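Local coordinates for periplasmic solute binding protein (Candidatus Liberibacter asiaticus str. psy62, PDB 6IXI) that probably serves as the periplasmic metal receptor of a bacterial uptake system, binding zinc or manganese ions for import, at residues Phe217-Ser222 and Gly242-Asp247. Numbering follows the deposited sequence.
With CD (cadmium ion), chain B; SO4 (sulfate ion), chain M.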
ATOM      1  N   PHE A 217     -11.361  11.006  15.345  1.00 47.10           N
ATOM      2  CA  PHE A 217     -10.587  11.518  14.216  1.00 46.25           C
ATOM      3  C   PHE A 217     -10.926  10.774  12.925  1.00 46.31           C
ATOM      4  O   PHE A 217     -11.238   9.581  12.938  1.00 41.20           O
ATOM      5  CB  PHE A 217      -9.079  11.394  14.480  1.00 49.47           C
ATOM      6  CG  PHE A 217      -8.511  12.315  15.534  1.00 49.14           C
ATOM      7  CD1 PHE A 217      -8.004  13.562  15.195  1.00 53.22           C
ATOM      8  CD2 PHE A 217      -8.460  11.932  16.869  1.00 53.12           C
ATOM      9  CE1 PHE A 217      -7.467  14.398  16.171  1.00 58.25           C
ATOM     10  CE2 PHE A 217      -7.946  12.774  17.850  1.00 49.33           C
ATOM     11  CZ  PHE A 217      -7.445  14.006  17.496  1.00 52.44           C
ATOM     12  N   ILE A 218     -10.863  11.502  11.805  1.00 44.93           N
ATOM     13  CA  ILE A 218     -10.978  10.891  10.492  1.00 44.93           C
ATOM     14  C   ILE A 218      -9.894  11.504   9.611  1.00 43.72           C
ATOM     15  O   ILE A 218      -9.728  12.726   9.587  1.00 44.31           O
ATOM     16  CB  ILE A 218     -12.389  11.049   9.875  1.00 42.78           C
ATOM     17  CG1 ILE A 218     -12.466  10.476   8.453  1.00 40.65           C
ATOM     18  CG2 ILE A 218     -12.845  12.505   9.892  1.00 41.98           C
ATOM     19  CD1 ILE A 218     -13.888  10.300   7.919  1.00 44.26           C
ATOM     20  N   PHE A 219      -9.204  10.636   8.864  1.00 38.89           N
ATOM     21  CA  PHE A 219      -8.155  11.062   7.950  1.00 42.56           C
ATOM     22  C   PHE A 219      -8.669  11.150   6.520  1.00 41.68           C
ATOM     23  O   PHE A 219      -9.699  10.562   6.171  1.00 39.28           O
ATOM     24  CB  PHE A 219      -7.019  10.041   7.971  1.00 39.09           C
ATOM     25  CG  PHE A 219      -6.376   9.922   9.325  1.00 41.78           C
ATOM     26  CD1 PHE A 219      -5.362  10.786   9.696  1.00 42.42           C
ATOM     27  CD2 PHE A 219      -6.828   8.985  10.245  1.00 43.57           C
ATOM     28  CE1 PHE A 219      -4.790  10.696  10.958  1.00 46.47           C
ATOM     29  CE2 PHE A 219      -6.248   8.887  11.500  1.00 48.44           C
ATOM     30  CZ  PHE A 219      -5.222   9.738  11.849  1.00 46.93           C
ATOM     31  N   SER A 220      -7.910  11.883   5.702  1.00 35.68           N
ATOM     32  CA  SER A 220      -7.943  11.685   4.268  1.00 38.29           C
ATOM     33  C   SER A 220      -6.542  11.286   3.808  1.00 38.57           C
ATOM     34  O   SER A 220      -5.627  11.134   4.628  1.00 32.80           O
ATOM     35  CB  SER A 220      -8.443  12.915   3.548  1.00 36.29           C
ATOM     36  OG  SER A 220      -7.461  13.937   3.579  1.00 42.99           O
ATOM     37  N   GLU A 221      -6.374  11.132   2.490  1.00 34.73           N
ATOM     38  CA  GLU A 221      -5.128  10.580   1.991  1.00 34.83           C
ATOM     39  C   GLU A 221      -4.575  11.437   0.852  1.00 37.70           C
ATOM     40  O   GLU A 221      -5.215  12.391   0.404  1.00 35.11           O
ATOM     41  CB  GLU A 221      -5.311   9.098   1.655  1.00 34.97           C
ATOM     42  CG  GLU A 221      -5.823   8.269   2.819  1.00 33.90           C
ATOM     43  CD  GLU A 221      -7.342   8.155   2.901  1.00 37.83           C
ATOM     44  OE1 GLU A 221      -7.977   7.843   1.866  1.00 34.51           O
ATOM     45  OE2 GLU A 221      -7.891   8.404   3.995  1.00 35.18           O
ATOM     46  N   SER A 222      -3.363  11.088   0.393  1.00 37.04           N
ATOM     47  CA  SER A 222      -2.555  12.036  -0.356  1.00 38.31           C
ATOM     48  C   SER A 222      -3.054  12.147  -1.796  1.00 43.56           C
ATOM     49  O   SER A 222      -2.693  13.083  -2.485  1.00 48.25           O
ATOM     50  CB  SER A 222      -1.098  11.682  -0.307  1.00 34.54           C
ATOM     51  OG  SER A 222      -0.838  10.485  -1.033  1.00 40.46           O
ATOM     52  N   GLY A 242      -5.877  14.979   9.303  1.00 42.29           N
ATOM     53  CA  GLY A 242      -4.795  15.244   8.364  1.00 38.59           C
ATOM     54  C   GLY A 242      -4.628  14.148   7.298  1.00 43.94           C
ATOM     55  O   GLY A 242      -5.445  13.236   7.167  1.00 40.25           O
ATOM     56  N   VAL A 243      -3.545  14.247   6.520  1.00 41.41           N
ATOM     57  CA  VAL A 243      -3.364  13.434   5.327  1.00 40.65           C
ATOM     58  C   VAL A 243      -2.416  12.258   5.593  1.00 40.77           C
ATOM     59  O   VAL A 243      -1.314  12.441   6.114  1.00 42.28           O
ATOM     60  CB  VAL A 243      -2.881  14.302   4.151  1.00 37.78           C
ATOM     61  CG1 VAL A 243      -2.533  13.441   2.954  1.00 36.56           C
ATOM     62  CG2 VAL A 243      -3.944  15.326   3.747  1.00 38.53           C
ATOM     63  N   LEU A 244      -2.842  11.052   5.189  1.00 37.46           N
ATOM     64  CA  LEU A 244      -1.973   9.879   5.179  1.00 36.92           C
ATOM     65  C   LEU A 244      -1.470   9.581   3.769  1.00 37.25           C
ATOM     66  O   LEU A 244      -2.086   9.979   2.780  1.00 36.13           O
ATOM     67  CB  LEU A 244      -2.695   8.656   5.761  1.00 34.54           C
ATOM     68  CG  LEU A 244      -3.424   8.863   7.090  1.00 33.98           C
ATOM     69  CD1 LEU A 244      -4.258   7.627   7.452  1.00 32.95           C
ATOM     70  CD2 LEU A 244      -2.437   9.180   8.204  1.00 34.77           C
ATOM     71  N   TYR A 245      -0.329   8.882   3.704  1.00 38.76           N
ATOM     72  CA  TYR A 245       0.225   8.374   2.459  1.00 40.20           C
ATOM     73  C   TYR A 245       0.014   6.876   2.404  1.00 37.45           C
ATOM     74  O   TYR A 245       0.478   6.145   3.287  1.00 34.69           O
ATOM     75  CB  TYR A 245       1.722   8.676   2.344  1.00 42.66           C
ATOM     76  CG  TYR A 245       1.987  10.123   2.023  1.00 45.79           C
ATOM     77  CD1 TYR A 245       1.897  11.102   3.007  1.00 45.08           C
ATOM     78  CD2 TYR A 245       2.277  10.511   0.723  1.00 43.50           C
ATOM     79  CE1 TYR A 245       2.114  12.438   2.706  1.00 48.65           C
ATOM     80  CE2 TYR A 245       2.505  11.840   0.413  1.00 47.17           C
ATOM     81  CZ  TYR A 245       2.419  12.802   1.403  1.00 49.10           C
ATOM     82  OH  TYR A 245       2.650  14.104   1.064  1.00 57.10           O
ATOM     83  N   VAL A 246      -0.704   6.447   1.357  1.00 38.39           N
ATOM     84  CA  VAL A 246      -1.057   5.044   1.218  1.00 38.22           C
ATOM     85  C   VAL A 246      -0.894   4.579  -0.232  1.00 36.09           C
ATOM     86  O   VAL A 246      -0.424   3.468  -0.457  1.00 39.43           O
ATOM     87  CB  VAL A 246      -2.462   4.722   1.786  1.00 37.20           C
ATOM     88  CG1 VAL A 246      -2.599   5.156   3.235  1.00 36.96           C
ATOM     89  CG2 VAL A 246      -3.572   5.346   0.954  1.00 37.30           C
ATOM     90  N   ASP A 247      -1.313   5.393  -1.205  1.00 34.12           N
ATOM     91  CA  ASP A 247      -1.506   4.891  -2.562  1.00 35.24           C
ATOM     92  C   ASP A 247      -0.263   5.041  -3.426  1.00 36.21           C
ATOM     93  O   ASP A 247      -0.172   4.460  -4.501  1.00 36.83           O
ATOM     94  CB  ASP A 247      -2.702   5.558  -3.246  1.00 34.04           C
ATOM     95  CG  ASP A 247      -3.973   4.749  -3.062  1.00 37.46           C
ATOM     96  OD1 ASP A 247      -3.872   3.645  -2.496  1.00 32.40           O
ATOM     97  OD2 ASP A 247      -5.056   5.231  -3.472  1.00 42.62           O
TER
HETATM   98 CD    CD B 301      -6.096   3.251  -2.857  1.00 37.31          CD
HETATM   99  S   SO4 M 312       3.875  14.735  -2.595  1.00 82.50           S
HETATM  100  O1  SO4 M 312       3.608  15.852  -3.463  1.00 89.87           O
HETATM  101  O2  SO4 M 312       4.434  13.660  -3.373  1.00 73.17           O
HETATM  102  O3  SO4 M 312       2.644  14.290  -1.987  1.00 78.27           O
HETATM  103  O4  SO4 M 312       4.807  15.149  -1.570  1.00 71.85           O
HETATM  104  O   HOH W   1      -2.010   8.135  -0.654  1.00 32.32           O
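Leu244 lays its isobutyl end obliquely against the ring of Phe219, its CD1 lying 4.1 Å from the ring centroid, off-centre, in a CH-pi contact. The second methyl, CD2, reaches the CD1 side of the same ring, so the fork of the leucine grips the aromatic carbons with both branches. With CG anti to its own carbonyl carbon (chi1 -62°), the phenylalanine ring also brings CD1 to 3.5 Å from Gly242 O, which meets it at the edge. Helix 259-274 packs against both side chains.

Two parallel strands of a beta-alpha-beta unit, joined through helix 227-236, carry this pair. Ser220 sits between two rungs: its N donates to Gly242 O at 3.2 Å and its O accepts from Leu244 N at 2.8 Å. On the face opposite Leu244, Ser220 OG rests beside Val243 CG2 and hydrogen-bonds Tyr240.

Past Ser220, Ser222 CB stands over one face of the Tyr245 ring, 3.9 Å from its centroid, while Tyr245 OH donates to a sulfate oxygen lying in the ring plane. Water 1 bridges Ser222 OG and Asp247 N, accepting from the latter at 2.9 Å.

Glu221 bends at chi2 (91°), its CB and CG passing obliquely by Val246 CG2. Its carboxylate accepts bonds from Asn224 and from the backbone N of Ser171 and Glu172. Asp247 grips the cadmium ion with both carboxylate oxygens, each at 2.3 Å, alongside His39, His106 and Glu172. Glu221 is thus a second-shell residue that holds the backbone of the ligand Glu172 and of Ser171 before it, while the serine-water bridge ties the backbone of another ligand, Asp247, to the neighbouring strand end.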